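Local coordinates for F-actin-capping protein subunit alpha (PDB 4AKR) that caps the fast-growing barbed ends of actin filaments without needing calcium, blocking subunit exchange there but not severing the filament, at residues 47-52 / 90-95; 67-72 / 136-141; 128-133 / 150-155; 167-172 / 186-191. All coordinates share one frame; numbering follows the deposited sequence.

Contact 1: residues 47-52 / 90-95; sequences TFREYN and YDHIKQ
R49 and N52, one turn apart on helix 44-55, both meet the H92 imidazole: R49 covers one face and N52 comes to its edge. CB of R49 stands 3.7 Å from the centroid of the H92 ring, 6° off the ring normal, a CH-pi contact over the middle of the face. R49 runs on extended past the ring, its CG turned away from the backbone N (chi1 165°), and NH2 reaches a salt bridge with E73. Y90 CD2 lies against the opposite face of the imidazole, toward the rim. The N52 amide is nearly coplanar with the imidazole and almost upright to the Y90 ring. In this pose ND2 donates to H92 O at 3.1 Å, in the carbonyl plane and on a lone pair, though the N-H is somewhat bent at 141°. The same carbonyl oxygen meets F48 at its ring edge and lies 3.4 Å from F48 CB. An alanine in place of H92 is likely to open a gap between R49 and Y90 and leave the N52 amide less firmly oriented. Where helix 44-55 meets the turn after strand 86-91, van der Waals and CH-pi contacts are thus joined by one direct hydrogen bond, and N52 OD1 is buried without a partner; the nearby R49 charge, although paired with E73, would tend to disfavour a protonated H92.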
loop_
_atom_site.group_PDB
_atom_site.type_symbol
_atom_site.label_atom_id
_atom_site.label_comp_id
_atom_site.label_asym_id
_atom_site.label_seq_id
_atom_site.Cartn_x
_atom_site.Cartn_y
_atom_site.Cartn_z
ATOM N N THR A 47 -7.804 9.627 18.315
ATOM C CA THR A 47 -7.074 9.159 17.147
ATOM C C THR A 47 -6.422 7.794 17.357
ATOM O O THR A 47 -6.652 6.859 16.579
ATOM C CB THR A 47 -5.996 10.189 16.747
ATOM O OG1 THR A 47 -6.630 11.423 16.382
ATOM C CG2 THR A 47 -5.171 9.683 15.580
ATOM N N PHE A 48 -5.599 7.678 18.396
ATOM C CA PHE A 48 -4.937 6.410 18.690
ATOM C C PHE A 48 -5.973 5.317 18.980
ATOM O O PHE A 48 -5.835 4.172 18.533
ATOM C CB PHE A 48 -3.991 6.571 19.883
ATOM C CG PHE A 48 -2.722 7.313 19.562
ATOM C CD1 PHE A 48 -2.760 8.553 18.939
ATOM C CD2 PHE A 48 -1.487 6.782 19.917
ATOM C CE1 PHE A 48 -1.580 9.258 18.675
ATOM C CE2 PHE A 48 -0.306 7.475 19.660
ATOM C CZ PHE A 48 -0.352 8.718 19.036
ATOM N N ARG A 49 -7.012 5.676 19.727
ATOM C CA ARG A 49 -8.081 4.736 20.052
ATOM C C ARG A 49 -8.715 4.125 18.790
ATOM O O ARG A 49 -9.003 2.921 18.738
ATOM C CB ARG A 49 -9.143 5.456 20.890
ATOM C CG ARG A 49 -10.466 4.735 21.012
ATOM C CD ARG A 49 -11.339 5.412 22.055
ATOM N NE ARG A 49 -12.714 4.935 22.003
ATOM C CZ ARG A 49 -13.644 5.438 21.201
ATOM N NH1 ARG A 49 -13.342 6.439 20.384
ATOM N NH2 ARG A 49 -14.875 4.941 21.210
ATOM N N GLU A 50 -8.928 4.964 17.778
ATOM C CA GLU A 50 -9.522 4.526 16.512
ATOM C C GLU A 50 -8.631 3.491 15.822
ATOM O O GLU A 50 -9.115 2.482 15.317
ATOM C CB GLU A 50 -9.745 5.737 15.604
ATOM C CG GLU A 50 -10.153 5.423 14.170
ATOM C CD GLU A 50 -11.394 4.547 14.065
ATOM O OE1 GLU A 50 -12.282 4.664 14.933
ATOM O OE2 GLU A 50 -11.484 3.752 13.100
ATOM N N TYR A 51 -7.327 3.750 15.814
ATOM C CA TYR A 51 -6.358 2.838 15.218
ATOM C C TYR A 51 -6.296 1.526 16.009
ATOM O O TYR A 51 -6.519 0.444 15.458
ATOM C CB TYR A 51 -4.963 3.474 15.212
ATOM C CG TYR A 51 -3.886 2.586 14.631
ATOM C CD1 TYR A 51 -3.670 2.522 13.252
ATOM C CD2 TYR A 51 -3.107 1.779 15.458
ATOM C CE1 TYR A 51 -2.708 1.680 12.716
ATOM C CE2 TYR A 51 -2.142 0.931 14.935
ATOM C CZ TYR A 51 -1.945 0.887 13.565
ATOM O OH TYR A 51 -0.967 0.071 13.050
ATOM N N ASN A 52 -5.993 1.632 17.302
ATOM C CA ASN A 52 -5.878 0.454 18.153
ATOM C C ASN A 52 -7.067 -0.485 18.032
ATOM O O ASN A 52 -6.900 -1.685 17.810
ATOM C CB ASN A 52 -5.716 0.845 19.624
ATOM C CG ASN A 52 -4.386 1.493 19.914
ATOM O OD1 ASN A 52 -3.370 1.153 19.305
ATOM N ND2 ASN A 52 -4.377 2.420 20.865
ATOM N N TYR A 90 -6.998 0.153 29.432
ATOM C CA TYR A 90 -5.937 0.346 28.442
ATOM C C TYR A 90 -5.587 1.806 28.135
ATOM O O TYR A 90 -6.470 2.648 28.004
ATOM C CB TYR A 90 -6.378 -0.348 27.147
ATOM C CG TYR A 90 -5.362 -0.406 26.033
ATOM C CD1 TYR A 90 -4.260 -1.258 26.114
ATOM C CD2 TYR A 90 -5.555 0.311 24.856
ATOM C CE1 TYR A 90 -3.387 -1.408 25.048
ATOM C CE2 TYR A 90 -4.689 0.168 23.781
ATOM C CZ TYR A 90 -3.610 -0.696 23.883
ATOM O OH TYR A 90 -2.766 -0.869 22.815
ATOM N N ASP A 91 -4.299 2.100 28.014
ATOM C CA ASP A 91 -3.875 3.455 27.680
ATOM C C ASP A 91 -3.609 3.490 26.186
ATOM O O ASP A 91 -2.577 2.995 25.732
ATOM C CB ASP A 91 -2.589 3.834 28.405
ATOM C CG ASP A 91 -2.224 5.297 28.200
ATOM O OD1 ASP A 91 -2.169 5.741 27.029
ATOM O OD2 ASP A 91 -1.997 6.003 29.207
ATOM N N HIS A 92 -4.529 4.080 25.426
ATOM C CA HIS A 92 -4.397 4.146 23.972
ATOM C C HIS A 92 -3.199 4.903 23.425
ATOM O O HIS A 92 -2.725 4.611 22.330
ATOM C CB HIS A 92 -5.669 4.731 23.350
ATOM C CG HIS A 92 -6.811 3.769 23.302
ATOM N ND1 HIS A 92 -7.892 3.853 24.150
ATOM C CD2 HIS A 92 -7.034 2.693 22.512
ATOM C CE1 HIS A 92 -8.736 2.873 23.881
ATOM N NE2 HIS A 92 -8.238 2.154 22.891
ATOM N N ILE A 93 -2.708 5.882 24.165
ATOM C CA ILE A 93 -1.577 6.648 23.680
ATOM C C ILE A 93 -0.252 5.930 23.890
ATOM O O ILE A 93 0.623 5.971 23.026
ATOM C CB ILE A 93 -1.533 8.035 24.344
ATOM C CG1 ILE A 93 -2.764 8.835 23.904
ATOM C CG2 ILE A 93 -0.256 8.757 23.960
ATOM C CD1 ILE A 93 -2.870 10.204 24.506
ATOM N N LYS A 94 -0.108 5.266 25.028
ATOM C CA LYS A 94 1.122 4.549 25.332
ATOM C C LYS A 94 1.010 3.133 24.798
ATOM O O LYS A 94 1.999 2.409 24.737
ATOM C CB LYS A 94 1.341 4.481 26.840
ATOM C CG LYS A 94 0.921 5.722 27.600
ATOM C CD LYS A 94 0.950 5.448 29.096
ATOM C CE LYS A 94 2.306 5.739 29.685
ATOM N NZ LYS A 94 2.519 7.214 29.740
ATOM N N GLN A 95 -0.209 2.748 24.432
ATOM C CA GLN A 95 -0.493 1.414 23.908
ATOM C C GLN A 95 -0.159 0.324 24.923
ATOM O O GLN A 95 0.454 -0.689 24.591
ATOM C CB GLN A 95 0.268 1.198 22.599
ATOM C CG GLN A 95 -0.356 1.961 21.434
ATOM C CD GLN A 95 0.596 2.184 20.271
ATOM O OE1 GLN A 95 1.448 3.083 20.308
ATOM N NE2 GLN A 95 0.459 1.366 19.231
#

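Contact 2: residues 67-72 / 136-141; sequences LITKEG and AVYGTK
L67 faces A136 with 6.3 Å between their CA atoms and G72 faces Y138 at 7.0 Å, so the loop that follows strand 64-67 rides over strand 134-142, an outermost strand of the chain's five-stranded antiparallel sheet. Y138 spans the interval. One face of its ring lies against the loop backbone, E71 O over the centre and G72 N nearer the rim, while G72 CA, with no side chain in the way, comes 3.4 Å from CE1. E71 slides past in the opposite direction, its CG 3.4 Å from CD2 of Y138. The phenol ends at T69: the two hydroxyls, OG1 of T69 and OH of Y138, share a 2.8 Å hydrogen bond. OG1 sits between the backbone N and carbonyl carbon of T69 (chi1 76°), where it also takes a weak bond from G72 N. A phenylalanine here would probably keep the ring against the loop but leave T69 OG1 with just that weak bond among these contacts. At the L67 end the join is purely apolar, CD1 of L67 resting 3.9 Å from A136 CB.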
loop_
_atom_site.group_PDB
_atom_site.type_symbol
_atom_site.label_atom_id
_atom_site.label_comp_id
_atom_site.label_asym_id
_atom_site.label_seq_id
_atom_site.Cartn_x
_atom_site.Cartn_y
_atom_site.Cartn_z
ATOM N N LEU A 67 -7.780 -9.177 23.141
ATOM C CA LEU A 67 -7.905 -8.217 22.060
ATOM C C LEU A 67 -8.551 -6.904 22.505
ATOM O O LEU A 67 -9.414 -6.890 23.377
ATOM C CB LEU A 67 -8.738 -8.808 20.919
ATOM C CG LEU A 67 -8.207 -10.007 20.125
ATOM C CD1 LEU A 67 -9.137 -10.270 18.940
ATOM C CD2 LEU A 67 -6.798 -9.719 19.621
ATOM N N ILE A 68 -8.110 -5.808 21.894
ATOM C CA ILE A 68 -8.673 -4.487 22.147
ATOM C C ILE A 68 -9.531 -4.202 20.908
ATOM O O ILE A 68 -8.996 -3.954 19.822
ATOM C CB ILE A 68 -7.581 -3.400 22.257
ATOM C CG1 ILE A 68 -6.666 -3.679 23.459
ATOM C CG2 ILE A 68 -8.230 -2.026 22.363
ATOM C CD1 ILE A 68 -7.386 -3.746 24.787
ATOM N N THR A 69 -10.852 -4.250 21.070
ATOM C CA THR A 69 -11.774 -4.026 19.955
ATOM C C THR A 69 -12.908 -3.095 20.349
ATOM O O THR A 69 -13.090 -2.798 21.526
ATOM C CB THR A 69 -12.422 -5.336 19.501
ATOM O OG1 THR A 69 -13.431 -5.714 20.451
ATOM C CG2 THR A 69 -11.373 -6.446 19.403
ATOM N N LYS A 70 -13.675 -2.641 19.363
ATOM C CA LYS A 70 -14.796 -1.751 19.642
ATOM C C LYS A 70 -15.943 -2.572 20.202
ATOM O O LYS A 70 -16.753 -2.066 20.973
ATOM C CB LYS A 70 -15.271 -1.035 18.378
ATOM C CG LYS A 70 -14.240 -0.116 17.734
ATOM C CD LYS A 70 -14.804 0.539 16.472
ATOM C CE LYS A 70 -13.727 1.276 15.674
ATOM N NZ LYS A 70 -14.295 1.894 14.434
ATOM N N GLU A 71 -16.011 -3.841 19.814
ATOM C CA GLU A 71 -17.082 -4.702 20.296
ATOM C C GLU A 71 -16.920 -5.064 21.766
ATOM O O GLU A 71 -17.886 -5.458 22.416
ATOM C CB GLU A 71 -17.179 -5.982 19.470
ATOM C CG GLU A 71 -18.367 -6.848 19.885
ATOM C CD GLU A 71 -19.700 -6.133 19.726
ATOM O OE1 GLU A 71 -19.795 -5.211 18.884
ATOM O OE2 GLU A 71 -20.660 -6.498 20.435
ATOM N N GLY A 72 -15.706 -4.938 22.288
ATOM C CA GLY A 72 -15.479 -5.251 23.687
ATOM C C GLY A 72 -15.304 -3.988 24.512
ATOM O O GLY A 72 -15.060 -4.044 25.720
ATOM N N ALA A 136 -11.332 -13.390 20.367
ATOM C CA ALA A 136 -12.227 -12.758 21.323
ATOM C C ALA A 136 -13.676 -13.028 20.906
ATOM O O ALA A 136 -14.060 -12.775 19.763
ATOM C CB ALA A 136 -11.957 -11.264 21.380
ATOM N N VAL A 137 -14.469 -13.555 21.834
ATOM C CA VAL A 137 -15.868 -13.862 21.575
ATOM C C VAL A 137 -16.771 -13.134 22.572
ATOM O O VAL A 137 -16.681 -13.338 23.786
ATOM C CB VAL A 137 -16.126 -15.380 21.661
ATOM C CG1 VAL A 137 -17.578 -15.686 21.284
ATOM C CG2 VAL A 137 -15.168 -16.120 20.735
ATOM N N TYR A 138 -17.638 -12.283 22.038
ATOM C CA TYR A 138 -18.554 -11.485 22.836
ATOM C C TYR A 138 -19.984 -11.968 22.628
ATOM O O TYR A 138 -20.279 -12.643 21.649
ATOM C CB TYR A 138 -18.455 -10.025 22.409
ATOM C CG TYR A 138 -17.043 -9.484 22.378
ATOM C CD1 TYR A 138 -16.377 -9.147 23.557
ATOM C CD2 TYR A 138 -16.381 -9.284 21.165
ATOM C CE1 TYR A 138 -15.079 -8.612 23.527
ATOM C CE2 TYR A 138 -15.082 -8.754 21.120
ATOM C CZ TYR A 138 -14.443 -8.415 22.301
ATOM O OH TYR A 138 -13.194 -7.841 22.261
ATOM N N GLY A 139 -20.870 -11.622 23.555
ATOM C CA GLY A 139 -22.258 -12.027 23.431
ATOM C C GLY A 139 -23.205 -10.952 23.926
ATOM O O GLY A 139 -22.847 -10.157 24.797
ATOM N N THR A 140 -24.412 -10.920 23.371
ATOM C CA THR A 140 -25.406 -9.934 23.776
ATOM C C THR A 140 -26.780 -10.283 23.215
ATOM O O THR A 140 -26.888 -10.936 22.174
ATOM C CB THR A 140 -25.026 -8.530 23.293
ATOM O OG1 THR A 140 -25.939 -7.573 23.839
ATOM C CG2 THR A 140 -25.091 -8.457 21.779
ATOM N N LYS A 141 -27.823 -9.857 23.921
ATOM C CA LYS A 141 -29.196 -10.112 23.504
ATOM C C LYS A 141 -29.681 -9.034 22.544
ATOM O O LYS A 141 -29.495 -7.839 22.787
ATOM C CB LYS A 141 -30.131 -10.151 24.719
ATOM C CG LYS A 141 -29.978 -11.380 25.597
ATOM C CD LYS A 141 -30.860 -11.295 26.836
ATOM C CE LYS A 141 -30.384 -10.205 27.788
ATOM N NZ LYS A 141 -29.067 -10.533 28.379
#

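Contact 3: residues 128-133 / 150-155; sequences EYYPNG and VCISTC
Y130 meets strand 145-158 with the face of its ring, over which I152 CG2 stands 4.1 Å from the centroid and 14° off the normal, a CH-pi contact. T154 adds its CG2, 3.9 Å from CD1 of Y130; the same torsion (chi1 -176°) aims OG1 at the backbone of N132. There water takes over the polar work. One molecule joins T154 OG1, at 2.7 Å, to N132 N, and a second accepts from C155 N at 3.0 Å and donates weakly to N132 O. Behind this shell a type I beta turn, closed by G133 N to Y130 O at 2.9 Å, brings G133 CA against T154 CB. The phenol is anchored farther out: Y130 OH bonds E232 of helix 217-248 and a basic side chain of the other protein chain, and its ring meets W167 edge-to-face. The turn follows the end of helix 112-129 and lies against strand 145-158, next to strand 163-175 and in touch with the partner chain.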
loop_
_atom_site.group_PDB
_atom_site.type_symbol
_atom_site.label_atom_id
_atom_site.label_comp_id
_atom_site.label_asym_id
_atom_site.label_seq_id
_atom_site.Cartn_x
_atom_site.Cartn_y
_atom_site.Cartn_z
ATOM N N GLU A 128 -5.795 -23.564 15.247
ATOM C CA GLU A 128 -5.578 -24.392 14.069
ATOM C C GLU A 128 -5.149 -23.639 12.810
ATOM O O GLU A 128 -4.242 -24.082 12.103
ATOM C CB GLU A 128 -6.841 -25.199 13.765
ATOM C CG GLU A 128 -6.775 -26.020 12.481
ATOM C CD GLU A 128 -5.978 -27.303 12.628
ATOM O OE1 GLU A 128 -6.446 -28.217 13.343
ATOM O OE2 GLU A 128 -4.884 -27.404 12.028
ATOM N N TYR A 129 -5.769 -22.498 12.529
ATOM C CA TYR A 129 -5.431 -21.777 11.304
ATOM C C TYR A 129 -4.649 -20.474 11.420
ATOM O O TYR A 129 -4.207 -19.926 10.413
ATOM C CB TYR A 129 -6.707 -21.530 10.496
ATOM C CG TYR A 129 -7.407 -22.808 10.119
ATOM C CD1 TYR A 129 -8.337 -23.394 10.975
ATOM C CD2 TYR A 129 -7.106 -23.461 8.924
ATOM C CE1 TYR A 129 -8.954 -24.597 10.653
ATOM C CE2 TYR A 129 -7.716 -24.675 8.594
ATOM C CZ TYR A 129 -8.639 -25.232 9.465
ATOM O OH TYR A 129 -9.256 -26.416 9.143
ATOM N N TYR A 130 -4.476 -19.974 12.633
ATOM C CA TYR A 130 -3.749 -18.732 12.811
ATOM C C TYR A 130 -2.662 -18.877 13.870
ATOM O O TYR A 130 -2.896 -18.643 15.052
ATOM C CB TYR A 130 -4.719 -17.607 13.195
ATOM C CG TYR A 130 -5.838 -17.376 12.198
ATOM C CD1 TYR A 130 -5.664 -16.498 11.132
ATOM C CD2 TYR A 130 -7.069 -18.033 12.318
ATOM C CE1 TYR A 130 -6.675 -16.272 10.209
ATOM C CE2 TYR A 130 -8.098 -17.812 11.395
ATOM C CZ TYR A 130 -7.888 -16.927 10.342
ATOM O OH TYR A 130 -8.867 -16.680 9.414
ATOM N N PRO A 131 -1.450 -19.262 13.451
ATOM C CA PRO A 131 -0.304 -19.444 14.352
ATOM C C PRO A 131 -0.127 -18.375 15.441
ATOM O O PRO A 131 0.016 -18.718 16.610
ATOM C CB PRO A 131 0.890 -19.537 13.392
ATOM C CG PRO A 131 0.359 -18.983 12.063
ATOM C CD PRO A 131 -1.055 -19.466 12.049
ATOM N N ASN A 132 -0.122 -17.094 15.081
ATOM C CA ASN A 132 0.012 -16.044 16.100
ATOM C C ASN A 132 -1.309 -15.351 16.406
ATOM O O ASN A 132 -1.321 -14.241 16.948
ATOM C CB ASN A 132 1.006 -14.961 15.671
ATOM C CG ASN A 132 2.392 -15.496 15.461
ATOM O OD1 ASN A 132 2.864 -16.346 16.223
ATOM N ND2 ASN A 132 3.069 -14.994 14.427
ATOM N N GLY A 133 -2.417 -15.995 16.063
ATOM C CA GLY A 133 -3.707 -15.378 16.284
ATOM C C GLY A 133 -4.202 -15.335 17.714
ATOM O O GLY A 133 -3.942 -16.229 18.503
ATOM N N VAL A 150 -17.505 -12.842 16.901
ATOM C CA VAL A 150 -16.197 -13.481 16.927
ATOM C C VAL A 150 -15.143 -12.627 16.220
ATOM O O VAL A 150 -15.273 -12.309 15.034
ATOM C CB VAL A 150 -16.230 -14.850 16.231
ATOM C CG1 VAL A 150 -14.909 -15.555 16.419
ATOM C CG2 VAL A 150 -17.364 -15.684 16.777
ATOM N N CYS A 151 -14.097 -12.268 16.955
ATOM C CA CYS A 151 -13.013 -11.463 16.419
ATOM C C CYS A 151 -11.719 -12.268 16.430
ATOM O O CYS A 151 -11.406 -12.936 17.410
ATOM C CB CYS A 151 -12.807 -10.206 17.267
ATOM S SG CYS A 151 -14.241 -9.120 17.444
ATOM N N ILE A 152 -10.979 -12.210 15.332
ATOM C CA ILE A 152 -9.695 -12.896 15.230
ATOM C C ILE A 152 -8.717 -11.882 14.654
ATOM O O ILE A 152 -9.042 -11.185 13.689
ATOM C CB ILE A 152 -9.758 -14.125 14.293
ATOM C CG1 ILE A 152 -10.838 -15.097 14.791
ATOM C CG2 ILE A 152 -8.390 -14.804 14.242
ATOM C CD1 ILE A 152 -10.822 -16.460 14.135
ATOM N N SER A 153 -7.532 -11.777 15.247
ATOM C CA SER A 153 -6.552 -10.816 14.762
ATOM C C SER A 153 -5.140 -11.341 14.931
ATOM O O SER A 153 -4.745 -11.741 16.024
ATOM C CB SER A 153 -6.698 -9.486 15.510
ATOM O OG SER A 153 -6.001 -8.450 14.833
ATOM N N THR A 154 -4.377 -11.326 13.842
ATOM C CA THR A 154 -3.013 -11.812 13.881
ATOM C C THR A 154 -2.133 -10.988 12.957
ATOM O O THR A 154 -2.513 -10.683 11.829
ATOM C CB THR A 154 -2.932 -13.294 13.459
ATOM O OG1 THR A 154 -1.586 -13.755 13.611
ATOM C CG2 THR A 154 -3.364 -13.464 12.000
ATOM N N CYS A 155 -0.946 -10.649 13.446
ATOM C CA CYS A 155 -0.015 -9.837 12.691
ATOM C C CYS A 155 1.393 -10.399 12.721
ATOM O O CYS A 155 1.684 -11.359 13.437
ATOM C CB CYS A 155 0.007 -8.427 13.266
ATOM S SG CYS A 155 0.456 -8.393 15.028
HETATM O O HOH W 1 -0.228 -11.159 16.296
HETATM O O HOH W 2 -0.679 -15.898 12.309
#

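Contact 4: residues 167-172 / 186-191; sequences WRSVWT and GKVQVN
R168 and Q189 form a hydrogen-bonded pair in the antiparallel hairpin of strands 163-175 and 181-194, whose short segments run 4.8 Å apart at 175°. R168 N gives to Q189 O at 2.9 Å and Q189 N returns the bond; V170 and K187 repeat the exchange a little farther on. Followed outward, R168 starts with CB 3.9 Å from Q189 O. The chain then bends at chi3 (-74°), turning NE back over the neighbouring strand, where it donates to a water that in turn donates to the same Q189 O. Beyond NE the guanidinium lies stacked on the Q189 amide, planes 28° apart, with OE1 over its face beside CZ and NH1. NH1 finds its strongest partner in S54 O, and NH2 lies 3.9 Å from Q189 CD.

The other face of the hairpin, carrying W167, S169, W171, V188 and V190, is largely apolar and aromatic, with a polar patch round S169 and E232, and W171 and V188 on it pack against helix 217-248. V188 CG1 and V190 CG2 lie on one face of the W167 indole, whose NE1 donates in the ring plane to S169 OG at 2.8 Å. S169 OG and W171 NE1 are also both bonded to E232. At the far end G186 presses its backbone on W171, with CA over the face, 3.5 Å from the centroid of the six-membered ring.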
loop_
_atom_site.group_PDB
_atom_site.type_symbol
_atom_site.label_atom_id
_atom_site.label_comp_id
_atom_site.label_asym_id
_atom_site.label_seq_id
_atom_site.Cartn_x
_atom_site.Cartn_y
_atom_site.Cartn_z
ATOM N N TRP A 167 -4.007 -9.944 9.613
ATOM C CA TRP A 167 -5.198 -10.611 9.116
ATOM C C TRP A 167 -6.246 -10.359 10.188
ATOM O O TRP A 167 -6.023 -10.654 11.363
ATOM C CB TRP A 167 -4.969 -12.119 8.945
ATOM C CG TRP A 167 -6.205 -12.872 8.484
ATOM C CD1 TRP A 167 -7.391 -13.011 9.161
ATOM C CD2 TRP A 167 -6.366 -13.588 7.248
ATOM N NE1 TRP A 167 -8.271 -13.767 8.421
ATOM C CE2 TRP A 167 -7.668 -14.131 7.245
ATOM C CE3 TRP A 167 -5.535 -13.820 6.143
ATOM C CZ2 TRP A 167 -8.160 -14.892 6.182
ATOM C CZ3 TRP A 167 -6.027 -14.578 5.087
ATOM C CH2 TRP A 167 -7.326 -15.102 5.117
ATOM N N ARG A 168 -7.373 -9.789 9.781
ATOM C CA ARG A 168 -8.460 -9.497 10.702
ATOM C C ARG A 168 -9.746 -10.146 10.209
ATOM O O ARG A 168 -10.120 -9.990 9.048
ATOM C CB ARG A 168 -8.685 -7.986 10.812
ATOM C CG ARG A 168 -7.683 -7.243 11.654
ATOM C CD ARG A 168 -7.894 -5.744 11.533
ATOM N NE ARG A 168 -7.435 -5.256 10.236
ATOM C CZ ARG A 168 -7.672 -4.041 9.763
ATOM N NH1 ARG A 168 -8.374 -3.175 10.480
ATOM N NH2 ARG A 168 -7.203 -3.685 8.579
ATOM N N SER A 169 -10.404 -10.882 11.096
ATOM C CA SER A 169 -11.673 -11.534 10.791
ATOM C C SER A 169 -12.665 -11.165 11.884
ATOM O O SER A 169 -12.357 -11.269 13.072
ATOM C CB SER A 169 -11.532 -13.062 10.756
ATOM O OG SER A 169 -10.848 -13.510 9.608
ATOM N N VAL A 170 -13.845 -10.703 11.482
ATOM C CA VAL A 170 -14.895 -10.360 12.435
ATOM C C VAL A 170 -16.178 -10.995 11.923
ATOM O O VAL A 170 -16.741 -10.558 10.907
ATOM C CB VAL A 170 -15.094 -8.830 12.568
ATOM C CG1 VAL A 170 -16.307 -8.540 13.437
ATOM C CG2 VAL A 170 -13.851 -8.187 13.188
ATOM N N TRP A 171 -16.608 -12.056 12.605
ATOM C CA TRP A 171 -17.827 -12.777 12.244
ATOM C C TRP A 171 -18.902 -12.519 13.275
ATOM O O TRP A 171 -18.710 -12.760 14.471
ATOM C CB TRP A 171 -17.585 -14.286 12.160
ATOM C CG TRP A 171 -16.832 -14.720 10.943
ATOM C CD1 TRP A 171 -15.478 -14.785 10.793
ATOM C CD2 TRP A 171 -17.396 -15.081 9.676
ATOM N NE1 TRP A 171 -15.162 -15.161 9.510
ATOM C CE2 TRP A 171 -16.320 -15.347 8.803
ATOM C CE3 TRP A 171 -18.708 -15.198 9.193
ATOM C CZ2 TRP A 171 -16.510 -15.724 7.473
ATOM C CZ3 TRP A 171 -18.901 -15.572 7.871
ATOM C CH2 TRP A 171 -17.803 -15.832 7.024
ATOM N N THR A 172 -20.043 -12.042 12.804
ATOM C CA THR A 172 -21.165 -11.745 13.676
ATOM C C THR A 172 -22.240 -12.781 13.436
ATOM O O THR A 172 -22.795 -12.854 12.344
ATOM C CB THR A 172 -21.705 -10.360 13.371
ATOM O OG1 THR A 172 -20.646 -9.408 13.533
ATOM C CG2 THR A 172 -22.860 -10.023 14.290
ATOM N N GLY A 186 -19.593 -12.237 7.866
ATOM C CA GLY A 186 -18.179 -12.068 8.088
ATOM C C GLY A 186 -17.543 -10.975 7.267
ATOM O O GLY A 186 -17.926 -10.727 6.118
ATOM N N LYS A 187 -16.567 -10.308 7.878
ATOM C CA LYS A 187 -15.817 -9.254 7.214
ATOM C C LYS A 187 -14.340 -9.553 7.468
ATOM O O LYS A 187 -13.868 -9.488 8.604
ATOM C CB LYS A 187 -16.192 -7.883 7.775
ATOM C CG LYS A 187 -15.399 -6.750 7.154
ATOM C CD LYS A 187 -15.758 -5.409 7.765
ATOM C CE LYS A 187 -14.996 -4.291 7.091
ATOM N NZ LYS A 187 -15.338 -2.966 7.673
ATOM N N VAL A 188 -13.630 -9.914 6.408
ATOM C CA VAL A 188 -12.218 -10.241 6.495
ATOM C C VAL A 188 -11.373 -9.136 5.851
ATOM O O VAL A 188 -11.717 -8.630 4.785
ATOM C CB VAL A 188 -11.927 -11.568 5.770
ATOM C CG1 VAL A 188 -10.461 -11.942 5.922
ATOM C CG2 VAL A 188 -12.810 -12.660 6.312
ATOM N N GLN A 189 -10.280 -8.753 6.505
ATOM C CA GLN A 189 -9.387 -7.729 5.967
ATOM C C GLN A 189 -7.959 -8.217 6.079
ATOM O O GLN A 189 -7.520 -8.618 7.159
ATOM C CB GLN A 189 -9.520 -6.406 6.727
ATOM C CG GLN A 189 -10.661 -5.523 6.281
ATOM C CD GLN A 189 -10.736 -4.227 7.075
ATOM O OE1 GLN A 189 -11.099 -4.230 8.248
ATOM N NE2 GLN A 189 -10.387 -3.113 6.437
ATOM N N VAL A 190 -7.230 -8.171 4.968
ATOM C CA VAL A 190 -5.845 -8.623 4.948
ATOM C C VAL A 190 -4.933 -7.495 4.494
ATOM O O VAL A 190 -5.197 -6.825 3.492
ATOM C CB VAL A 190 -5.674 -9.831 4.003
ATOM C CG1 VAL A 190 -4.263 -10.392 4.115
ATOM C CG2 VAL A 190 -6.704 -10.895 4.335
ATOM N N ASN A 191 -3.848 -7.295 5.230
ATOM C CA ASN A 191 -2.908 -6.233 4.916
ATOM C C ASN A 191 -1.468 -6.725 4.905
ATOM O O ASN A 191 -1.049 -7.445 5.802
ATOM C CB ASN A 191 -3.051 -5.106 5.944
ATOM C CG ASN A 191 -4.443 -4.519 5.969
ATOM O OD1 ASN A 191 -4.782 -3.647 5.163
ATOM N ND2 ASN A 191 -5.269 -5.006 6.883
HETATM O O HOH W 3 -5.846 -7.026 8.602
#

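Overall arrangement
Contact 2 is the most buried of the four; the others combine buried with exposed residues. Contacts 2, 3 and 4 all reach the five-stranded sheet, and 3 and 4 are its closest pair, about 10 Å between centres, joined by backbone pairing of strands 145-158 and 163-175 and by Y130 against W167. Contact 1 lies apart, outside that sheet, touching contact 2 where I68 packs on Y90 and H92. The chemistry follows position. Contact 4 adds side-chain packing to the backbone bonds of its paired strands, whereas the elements meeting in contacts 1 and 2 rely on an aromatic ring and one direct side-chain bond, and in contact 3 the polar links between the segments run through water.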